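Local coordinates for CARDB domain-containing protein (Pyrococcus furiosus, PDB 3IDU) that is of unknown function but binds two manganese ions through its CARDB domain, an all-beta module cut from a longer archaeal protein, at residues 16-21 with 102-107; 40-45 with 73-78; 61-66 with 80-85. All blocks are in the same frame, centred on the assembly; numbering follows the deposited sequence.

Contact 1. Residues 16-21 with 102-107. With MN (manganese (II) ion), chain C; MN (manganese (II) ion), chain D.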
loop_
_atom_site.group_PDB
_atom_site.type_symbol
_atom_site.label_atom_id
_atom_site.label_comp_id
_atom_site.label_asym_id
_atom_site.label_seq_id
_atom_site.Cartn_x
_atom_site.Cartn_y
_atom_site.Cartn_z
ATOM N N PHE A 16 15.354 13.839 -0.313
ATOM C CA PHE A 16 13.898 13.720 -0.442
ATOM C C PHE A 16 13.349 12.388 0.018
ATOM O O PHE A 16 14.020 11.362 -0.079
ATOM C CB PHE A 16 13.440 13.857 -1.898
ATOM C CG PHE A 16 13.844 15.132 -2.558
ATOM C CD1 PHE A 16 15.075 15.240 -3.196
ATOM C CD2 PHE A 16 12.978 16.215 -2.577
ATOM C CE1 PHE A 16 15.438 16.413 -3.848
ATOM C CE2 PHE A 16 13.327 17.392 -3.224
ATOM C CZ PHE A 16 14.562 17.494 -3.864
ATOM N N PRO A 17 12.112 12.385 0.528
ATOM C CA PRO A 17 11.580 11.092 0.944
ATOM C C PRO A 17 11.007 10.481 -0.338
ATOM O O PRO A 17 10.994 11.135 -1.380
ATOM C CB PRO A 17 10.481 11.475 1.945
ATOM C CG PRO A 17 9.976 12.783 1.411
ATOM C CD PRO A 17 11.253 13.497 0.974
ATOM N N ASP A 18 10.591 9.223 -0.283
ATOM C CA ASP A 18 9.940 8.600 -1.431
ATOM C C ASP A 18 9.064 7.489 -0.909
ATOM O O ASP A 18 9.532 6.409 -0.555
ATOM C CB ASP A 18 10.904 8.025 -2.475
ATOM C CG ASP A 18 10.156 7.514 -3.708
ATOM O OD1 ASP A 18 8.925 7.717 -3.761
ATOM O OD2 ASP A 18 10.772 6.920 -4.621
ATOM N N LEU A 19 7.779 7.783 -0.859
ATOM C CA LEU A 19 6.794 6.847 -0.372
ATOM C C LEU A 19 6.375 5.864 -1.446
ATOM O O LEU A 19 6.196 6.233 -2.601
ATOM C CB LEU A 19 5.579 7.627 0.111
ATOM C CG LEU A 19 5.885 8.605 1.240
ATOM C CD1 LEU A 19 4.753 9.609 1.392
ATOM C CD2 LEU A 19 6.088 7.822 2.531
ATOM N N THR A 20 6.211 4.607 -1.056
ATOM C CA THR A 20 5.781 3.581 -1.989
ATOM C C THR A 20 4.875 2.607 -1.245
ATOM O O THR A 20 4.923 2.520 -0.018
ATOM C CB THR A 20 6.980 2.809 -2.577
ATOM O OG1 THR A 20 6.553 2.092 -3.744
ATOM C CG2 THR A 20 7.521 1.822 -1.562
ATOM N N VAL A 21 4.051 1.878 -1.986
ATOM C CA VAL A 21 3.144 0.909 -1.382
ATOM C C VAL A 21 3.061 -0.372 -2.200
ATOM O O VAL A 21 3.208 -0.358 -3.424
ATOM C CB VAL A 21 1.711 1.471 -1.244
ATOM C CG1 VAL A 21 1.673 2.572 -0.207
ATOM C CG2 VAL A 21 1.224 1.983 -2.592
ATOM N N VAL A 102 3.275 15.573 0.165
ATOM C CA VAL A 102 4.681 15.285 0.436
ATOM C C VAL A 102 5.481 15.266 -0.865
ATOM O O VAL A 102 5.191 14.471 -1.751
ATOM C CB VAL A 102 4.855 13.908 1.125
ATOM C CG1 VAL A 102 6.319 13.669 1.450
ATOM C CG2 VAL A 102 4.008 13.843 2.389
ATOM N N VAL A 103 6.471 16.151 -0.986
ATOM C CA VAL A 103 7.309 16.186 -2.189
ATOM C C VAL A 103 8.272 15.015 -2.106
ATOM O O VAL A 103 9.048 14.921 -1.163
ATOM C CB VAL A 103 8.103 17.507 -2.286
ATOM C CG1 VAL A 103 9.082 17.451 -3.468
ATOM C CG2 VAL A 103 7.132 18.667 -2.478
ATOM N N GLU A 104 8.219 14.124 -3.094
ATOM C CA GLU A 104 9.074 12.941 -3.105
ATOM C C GLU A 104 9.906 12.821 -4.367
ATOM O O GLU A 104 9.733 13.569 -5.331
ATOM C CB GLU A 104 8.235 11.666 -3.020
ATOM C CG GLU A 104 7.179 11.620 -1.936
ATOM C CD GLU A 104 6.072 10.639 -2.287
ATOM O OE1 GLU A 104 6.387 9.495 -2.666
ATOM O OE2 GLU A 104 4.887 11.008 -2.189
ATOM N N LEU A 105 10.787 11.830 -4.351
ATOM C CA LEU A 105 11.642 11.536 -5.490
ATOM C C LEU A 105 10.786 10.995 -6.635
ATOM O O LEU A 105 11.156 11.106 -7.802
ATOM C CB LEU A 105 12.674 10.474 -5.109
ATOM C CG LEU A 105 13.600 10.780 -3.934
ATOM C CD1 LEU A 105 14.352 9.515 -3.548
ATOM C CD2 LEU A 105 14.569 11.891 -4.315
ATOM N N ASN A 106 9.640 10.413 -6.296
ATOM C CA ASN A 106 8.753 9.839 -7.299
ATOM C C ASN A 106 7.318 9.859 -6.772
ATOM O O ASN A 106 7.051 9.395 -5.664
ATOM C CB ASN A 106 9.198 8.402 -7.598
ATOM C CG ASN A 106 8.432 7.769 -8.748
ATOM O OD1 ASN A 106 7.480 8.345 -9.280
ATOM N ND2 ASN A 106 8.847 6.565 -9.131
ATOM N N GLU A 107 6.403 10.423 -7.553
ATOM C CA GLU A 107 4.998 10.486 -7.147
ATOM C C GLU A 107 4.209 9.431 -7.921
ATOM O O GLU A 107 3.003 9.262 -7.718
ATOM C CB GLU A 107 4.405 11.876 -7.439
ATOM C CG GLU A 107 5.285 13.070 -7.057
ATOM C CD GLU A 107 5.486 13.239 -5.557
ATOM O OE1 GLU A 107 6.309 14.104 -5.163
ATOM O OE2 GLU A 107 4.823 12.523 -4.775
HETATM MN MN MN C . 6.613 7.809 -4.138
HETATM MN MN MN D . 3.809 12.841 -2.717
HETATM O O HOH W 1 1.906 11.804 -3.581
#

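Contact 2. Residues 40-45 with 73-78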
loop_
_atom_site.group_PDB
_atom_site.type_symbol
_atom_site.label_atom_id
_atom_site.label_comp_id
_atom_site.label_asym_id
_atom_site.label_seq_id
_atom_site.Cartn_x
_atom_site.Cartn_y
_atom_site.Cartn_z
ATOM N N HIS A 40 2.401 -3.009 2.513
ATOM C CA HIS A 40 3.782 -2.664 2.826
ATOM C C HIS A 40 4.056 -1.237 2.361
ATOM O O HIS A 40 4.102 -0.968 1.163
ATOM C CB HIS A 40 4.744 -3.633 2.126
ATOM C CG HIS A 40 4.677 -5.034 2.651
ATOM N ND1 HIS A 40 5.768 -5.679 3.190
ATOM C CD2 HIS A 40 3.640 -5.900 2.752
ATOM C CE1 HIS A 40 5.407 -6.882 3.603
ATOM N NE2 HIS A 40 4.120 -7.040 3.349
ATOM N N VAL A 41 4.222 -0.324 3.314
ATOM C CA VAL A 41 4.487 1.077 2.991
ATOM C C VAL A 41 5.943 1.371 3.335
ATOM O O VAL A 41 6.400 1.087 4.444
ATOM C CB VAL A 41 3.530 2.020 3.773
ATOM C CG1 VAL A 41 3.783 1.906 5.269
ATOM C CG2 VAL A 41 3.702 3.455 3.301
ATOM N N LYS A 42 6.679 1.931 2.379
ATOM C CA LYS A 42 8.088 2.217 2.605
ATOM C C LYS A 42 8.474 3.639 2.239
ATOM O O LYS A 42 7.808 4.291 1.436
ATOM C CB LYS A 42 8.943 1.248 1.781
ATOM C CG LYS A 42 8.440 -0.190 1.835
ATOM C CD LYS A 42 9.112 -1.096 0.815
ATOM C CE LYS A 42 10.524 -1.470 1.232
ATOM N NZ LYS A 42 11.092 -2.543 0.351
ATOM N N ASN A 43 9.547 4.116 2.859
ATOM C CA ASN A 43 10.090 5.430 2.556
ATOM C C ASN A 43 11.488 5.107 2.059
ATOM O O ASN A 43 12.370 4.784 2.850
ATOM C CB ASN A 43 10.191 6.318 3.795
ATOM C CG ASN A 43 10.808 7.671 3.482
ATOM O OD1 ASN A 43 11.101 7.980 2.324
ATOM N ND2 ASN A 43 11.001 8.489 4.514
ATOM N N LEU A 44 11.681 5.170 0.748
ATOM C CA LEU A 44 12.978 4.863 0.161
ATOM C C LEU A 44 13.957 6.023 0.281
ATOM O O LEU A 44 15.148 5.852 0.022
ATOM C CB LEU A 44 12.805 4.516 -1.317
ATOM C CG LEU A 44 11.723 3.491 -1.657
ATOM C CD1 LEU A 44 11.593 3.362 -3.170
ATOM C CD2 LEU A 44 12.062 2.154 -1.025
ATOM N N GLY A 45 13.452 7.189 0.678
ATOM C CA GLY A 45 14.287 8.376 0.783
ATOM C C GLY A 45 15.096 8.586 2.048
ATOM O O GLY A 45 14.966 7.839 3.016
ATOM N N LYS A 73 14.359 5.431 4.885
ATOM C CA LYS A 73 14.581 4.018 4.629
ATOM C C LYS A 73 13.807 3.102 5.576
ATOM O O LYS A 73 14.263 2.003 5.880
ATOM C CB LYS A 73 16.081 3.702 4.710
ATOM C CG LYS A 73 16.918 4.354 3.616
ATOM C CD LYS A 73 18.366 3.876 3.668
ATOM C CE LYS A 73 19.192 4.433 2.516
ATOM N NZ LYS A 73 20.630 4.043 2.613
ATOM N N GLU A 74 12.646 3.545 6.049
ATOM C CA GLU A 74 11.846 2.721 6.954
ATOM C C GLU A 74 10.661 2.083 6.229
ATOM O O GLU A 74 10.150 2.621 5.241
ATOM C CB GLU A 74 11.332 3.546 8.139
ATOM C CG GLU A 74 10.648 2.688 9.199
ATOM C CD GLU A 74 10.146 3.472 10.407
ATOM O OE1 GLU A 74 9.703 2.828 11.384
ATOM O OE2 GLU A 74 10.188 4.719 10.391
ATOM N N GLU A 75 10.237 0.925 6.719
ATOM C CA GLU A 75 9.109 0.218 6.134
ATOM C C GLU A 75 8.170 -0.220 7.237
ATOM O O GLU A 75 8.606 -0.576 8.333
ATOM C CB GLU A 75 9.583 -1.020 5.362
ATOM C CG GLU A 75 8.438 -1.843 4.771
ATOM C CD GLU A 75 8.907 -3.095 4.049
ATOM O OE1 GLU A 75 8.047 -3.820 3.505
ATOM O OE2 GLU A 75 10.130 -3.360 4.022
ATOM N N LYS A 76 6.876 -0.172 6.955
ATOM C CA LYS A 76 5.884 -0.613 7.922
ATOM C C LYS A 76 4.889 -1.515 7.220
ATOM O O LYS A 76 4.583 -1.326 6.040
ATOM C CB LYS A 76 5.168 0.583 8.554
ATOM C CG LYS A 76 6.006 1.316 9.588
ATOM C CD LYS A 76 5.256 2.478 10.234
ATOM C CE LYS A 76 6.102 3.101 11.338
ATOM N NZ LYS A 76 5.473 4.300 11.957
ATOM N N VAL A 77 4.408 -2.514 7.951
ATOM C CA VAL A 77 3.442 -3.453 7.417
ATOM C C VAL A 77 2.104 -3.190 8.083
ATOM O O VAL A 77 1.953 -3.336 9.299
ATOM C CB VAL A 77 3.866 -4.920 7.677
ATOM C CG1 VAL A 77 2.834 -5.875 7.085
ATOM C CG2 VAL A 77 5.233 -5.179 7.061
ATOM N N LEU A 78 1.143 -2.764 7.275
ATOM C CA LEU A 78 -0.199 -2.474 7.750
ATOM C C LEU A 78 -1.045 -3.678 7.386
ATOM O O LEU A 78 -0.865 -4.269 6.325
ATOM C CB LEU A 78 -0.744 -1.230 7.051
ATOM C CG LEU A 78 0.147 0.013 7.095
ATOM C CD1 LEU A 78 -0.576 1.158 6.405
ATOM C CD2 LEU A 78 0.471 0.373 8.536
HETATM O O HOH W 2 8.358 -5.775 2.073
#

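Contact 3. Residues 61-66 with 80-85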
loop_
_atom_site.group_PDB
_atom_site.type_symbol
_atom_site.label_atom_id
_atom_site.label_comp_id
_atom_site.label_asym_id
_atom_site.label_seq_id
_atom_site.Cartn_x
_atom_site.Cartn_y
_atom_site.Cartn_z
ATOM N N THR A 61 -13.979 1.502 -4.181
ATOM C CA THR A 61 -14.616 2.039 -2.986
ATOM C C THR A 61 -13.672 1.917 -1.791
ATOM O O THR A 61 -13.112 0.854 -1.541
ATOM C CB THR A 61 -15.939 1.304 -2.692
ATOM O OG1 THR A 61 -16.846 1.512 -3.785
ATOM C CG2 THR A 61 -16.571 1.829 -1.406
ATOM N N LEU A 62 -13.493 3.017 -1.069
ATOM C CA LEU A 62 -12.608 3.039 0.085
ATOM C C LEU A 62 -13.006 1.979 1.098
ATOM O O LEU A 62 -14.190 1.806 1.406
ATOM C CB LEU A 62 -12.630 4.427 0.742
ATOM C CG LEU A 62 -11.674 4.699 1.913
ATOM C CD1 LEU A 62 -10.233 4.616 1.441
ATOM C CD2 LEU A 62 -11.962 6.068 2.502
ATOM N N TYR A 63 -12.005 1.275 1.610
ATOM C CA TYR A 63 -12.228 0.225 2.589
ATOM C C TYR A 63 -11.607 0.563 3.939
ATOM O O TYR A 63 -12.272 0.493 4.967
ATOM C CB TYR A 63 -11.654 -1.100 2.079
ATOM C CG TYR A 63 -11.899 -2.258 3.020
ATOM C CD1 TYR A 63 -10.837 -2.946 3.606
ATOM C CD2 TYR A 63 -13.196 -2.661 3.333
ATOM C CE1 TYR A 63 -11.060 -4.009 4.476
ATOM C CE2 TYR A 63 -13.431 -3.720 4.202
ATOM C CZ TYR A 63 -12.359 -4.390 4.770
ATOM O OH TYR A 63 -12.594 -5.437 5.630
ATOM N N LYS A 64 -10.333 0.937 3.947
ATOM C CA LYS A 64 -9.690 1.251 5.215
ATOM C C LYS A 64 -8.664 2.356 5.053
ATOM O O LYS A 64 -8.082 2.527 3.982
ATOM C CB LYS A 64 -9.025 -0.008 5.781
ATOM C CG LYS A 64 -8.556 0.104 7.225
ATOM C CD LYS A 64 -8.019 -1.233 7.713
ATOM C CE LYS A 64 -7.518 -1.154 9.148
ATOM N NZ LYS A 64 -6.966 -2.458 9.617
ATOM N N ASN A 65 -8.453 3.116 6.122
ATOM C CA ASN A 65 -7.482 4.195 6.076
ATOM C C ASN A 65 -6.568 4.188 7.289
ATOM O O ASN A 65 -6.951 3.758 8.381
ATOM C CB ASN A 65 -8.186 5.553 5.932
ATOM C CG ASN A 65 -9.305 5.742 6.926
ATOM O OD1 ASN A 65 -9.091 5.687 8.139
ATOM N ND2 ASN A 65 -10.514 5.976 6.418
ATOM N N TRP A 66 -5.342 4.646 7.067
ATOM C CA TRP A 66 -4.311 4.717 8.094
ATOM C C TRP A 66 -3.587 6.045 7.971
ATOM O O TRP A 66 -3.540 6.649 6.901
ATOM C CB TRP A 66 -3.250 3.641 7.882
ATOM C CG TRP A 66 -3.676 2.225 8.017
ATOM C CD1 TRP A 66 -3.540 1.434 9.120
ATOM C CD2 TRP A 66 -4.198 1.388 6.984
ATOM N NE1 TRP A 66 -3.931 0.151 8.835
ATOM C CE2 TRP A 66 -4.344 0.094 7.530
ATOM C CE3 TRP A 66 -4.556 1.604 5.645
ATOM C CZ2 TRP A 66 -4.828 -0.984 6.784
ATOM C CZ3 TRP A 66 -5.036 0.536 4.905
ATOM C CH2 TRP A 66 -5.169 -0.745 5.477
ATOM N N PHE A 80 -5.043 -5.705 7.287
ATOM C CA PHE A 80 -6.487 -5.546 7.246
ATOM C C PHE A 80 -7.099 -6.872 6.829
ATOM O O PHE A 80 -6.562 -7.574 5.967
ATOM C CB PHE A 80 -6.909 -4.425 6.279
ATOM C CG PHE A 80 -6.680 -4.739 4.824
ATOM C CD1 PHE A 80 -5.467 -4.429 4.213
ATOM C CD2 PHE A 80 -7.686 -5.330 4.060
ATOM C CE1 PHE A 80 -5.260 -4.701 2.859
ATOM C CE2 PHE A 80 -7.489 -5.608 2.707
ATOM C CZ PHE A 80 -6.274 -5.292 2.105
ATOM N N ASN A 81 -8.209 -7.227 7.464
ATOM C CA ASN A 81 -8.890 -8.470 7.137
ATOM C C ASN A 81 -10.054 -8.163 6.214
ATOM O O ASN A 81 -10.630 -7.078 6.263
ATOM C CB ASN A 81 -9.411 -9.157 8.403
ATOM C CG ASN A 81 -8.314 -9.426 9.416
ATOM O OD1 ASN A 81 -7.181 -9.762 9.056
ATOM N ND2 ASN A 81 -8.650 -9.296 10.697
ATOM N N TRP A 82 -10.392 -9.124 5.364
ATOM C CA TRP A 82 -11.494 -8.957 4.435
ATOM C C TRP A 82 -12.245 -10.265 4.234
ATOM O O TRP A 82 -11.671 -11.268 3.805
ATOM C CB TRP A 82 -10.983 -8.445 3.088
ATOM C CG TRP A 82 -12.064 -8.287 2.058
ATOM C CD1 TRP A 82 -13.307 -7.750 2.247
ATOM C CD2 TRP A 82 -11.980 -8.622 0.670
ATOM N NE1 TRP A 82 -14.001 -7.728 1.060
ATOM C CE2 TRP A 82 -13.210 -8.258 0.074
ATOM C CE3 TRP A 82 -10.985 -9.196 -0.132
ATOM C CZ2 TRP A 82 -13.470 -8.445 -1.286
ATOM C CZ3 TRP A 82 -11.241 -9.382 -1.486
ATOM C CH2 TRP A 82 -12.478 -9.007 -2.049
ATOM N N THR A 83 -13.535 -10.239 4.549
ATOM C CA THR A 83 -14.388 -11.408 4.399
ATOM C C THR A 83 -15.408 -11.116 3.305
ATOM O O THR A 83 -16.459 -10.528 3.571
ATOM C CB THR A 83 -15.135 -11.723 5.708
ATOM O OG1 THR A 83 -14.195 -11.793 6.790
ATOM C CG2 THR A 83 -15.860 -13.056 5.594
ATOM N N PRO A 84 -15.100 -11.505 2.054
ATOM C CA PRO A 84 -15.972 -11.299 0.892
ATOM C C PRO A 84 -17.350 -11.920 1.091
ATOM O O PRO A 84 -17.477 -12.970 1.722
ATOM C CB PRO A 84 -15.213 -11.985 -0.241
ATOM C CG PRO A 84 -13.796 -11.845 0.165
ATOM C CD PRO A 84 -13.833 -12.134 1.643
ATOM N N THR A 85 -18.372 -11.269 0.538
ATOM C CA THR A 85 -19.751 -11.741 0.640
ATOM C C THR A 85 -20.272 -12.238 -0.708
ATOM O O THR A 85 -21.221 -13.023 -0.763
ATOM C CB THR A 85 -20.685 -10.618 1.120
ATOM O OG1 THR A 85 -20.639 -9.533 0.186
ATOM C CG2 THR A 85 -20.262 -10.113 2.492
HETATM O O HOH W 3 -14.804 -7.196 5.264
HETATM O O HOH W 4 -9.278 -4.570 9.093
#

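Contact 1. Residues 16-21 with 102-107
Glu-104 and the start of strand 19-24 meet at a two-manganese site on one end of the CARDB beta-sandwich. The Glu-104 carboxylate bridges the metals: OE1 binds the first manganese at 2.2 Å and OE2 the second. Around the first ion, Asp-18 OD1, Leu-19 O and Asn-106 O join Glu-104 OE1, with Asn-109 and Asn-110 completing the shell. The second takes Val-102 O, Glu-107 OE2 and a water, together with Asp-97 and Asn-100. Asp-18 reaches its ion with CG anti to the backbone N (chi1 -174°), its carboxylate running alongside the Asn-106 side chain.

A second layer of bonds sets these ligands. Leu-19 N donates to Glu-104 OE1 at 2.9 Å, coming from above the carboxylate plane, so one oxygen serves both a metal and an amide. Within the metal loop, Glu-107 OE1 accepts from Glu-104 N at 2.8 Å while its OE2 stays on the second manganese. Leu-105 N donates to Pro-17 O at 3.1 Å. Apolar contacts flank the site: the Pro-17 ring meets Val-102 CG1 through its CG, and Leu-105 CD2 presses on Phe-16 CB at 3.3 Å.

Contact 2. Residues 40-45 with 73-78
Strands 40-43 and 75-78 run antiparallel at 162°, neighbours in the three-stranded sheet of the beta-sandwich, with Val-41 and Lys-76 as a hydrogen-bonded pair flanked by the non-hydrogen-bonded pairs His-40/Val-77 and Lys-42/Glu-75. Val-41 and Lys-76 each donate N-H to the other's carbonyl oxygen, and Asn-43 N adds a third bond to Glu-74 O at 2.9 Å.

On the face carrying His-40, Lys-42, Glu-75 and Val-77, the Glu-75 chain stands fully extended, CG anti to the backbone N (chi1 178°), between two partners. Its OE1 accepts from His-40 ND1 at 3.0 Å, in the imidazole plane and nearly along the carboxylate C-O direction, although the two flat groups are turned 54° apart. On its other flank the aliphatic part of Lys-42 runs alongside, Lys-42 CG to Glu-75 CG 3.4 Å, and ends in a long salt bridge, Lys-42 NZ to Glu-75 OE2 3.9 Å. The His-40 N-H and the Lys-42 ammonium would probably favour a charged Glu-75. Val-77 CG2 makes a CH-pi contact over one imidazole face, 4.1 Å from its centroid.

On the opposite face Val-41 CG1 packs on Lys-76 CB and toward Leu-78; strand 61-70 lies against them, Leu-70 on Val-41 and Lys-76, Trp-66 and Val-68 on Leu-78. Asn-43 ND2 donates to Ile-47 O, while its OD1 accepts from Asp-18 N and, in an Asx turn, from Gly-45 N at 3.0 Å.

Contact 3. Residues 61-66 with 80-85
The Tyr-63 ring receives the edge of the Trp-82 indole on a face, an edge-to-face pair with the five-membered ring centroid 5.5 Å from that of Tyr-63 and the planes at 65°. At the rim of the Tyr-63 ring, close to its plane, lie Phe-80 CD2 and Asn-81 O; the Phe-80 ring itself is oblique to it, Tyr-63 CE1 to Phe-80 CD2 being 3.6 Å. Phe-80 CD1 also meets the edge of the Trp-66 indole, 3.9 Å from Trp-66 CH2. Pro-84 CG sits over the centre of one Trp-82 face, while Lys-64 CG lies over the rim of a Trp-66 face.

The cluster of Tyr-63, Phe-80 and Trp-82 spans the two sheets of the sandwich; the axes of segments 61-66 and 80-82 come no closer than 9.0 Å, too far for backbone pairing. A classic beta bulge, in which Tyr-63 and Lys-64 both face Val-56, lets the two consecutive side chains point toward strand 75-82. Tyr-63, with CG anti to its N (chi1 -178°), carries its hydroxyl across to donate to Asn-81 O at 2.6 Å, in the carbonyl plane. Lys-64, fully extended, crosses Phe-80 at a slant, its CD 3.7 Å from Phe-80 CB, and its NZ bonds Thr-79 O and a water that also takes Asn-81 N.

The phenol hydroxyl also accepts from a second water. Aromatic packing thus joins the edge strands of the two sheets near the surface, with Phe-80 buried, while directed polar bonds fix the Tyr-63 and Lys-64 ends.

Overall arrangement
All three contacts lie within one CARDB domain, a two-sheet sandwich of the E-set clan. Contact 1 spans the longest interval of the chain, and both other contacts fall between its segments, while the segments of contacts 2 and 3 alternate. Contacts 1 and 2 have centres about 11 Å apart and adjoin through neighbouring strands 19-24 and 35-43, where Asp-18 O meets Leu-44 N at 2.8 Å. Contact 3 lies about 25 Å from contact 1 between centres, across the chain's centre, but shares strand 75-82 with contact 2 and touches it through Leu-78 and Trp-66. The metal-bound end is thus linked to the aromatic end through the three-stranded sheet.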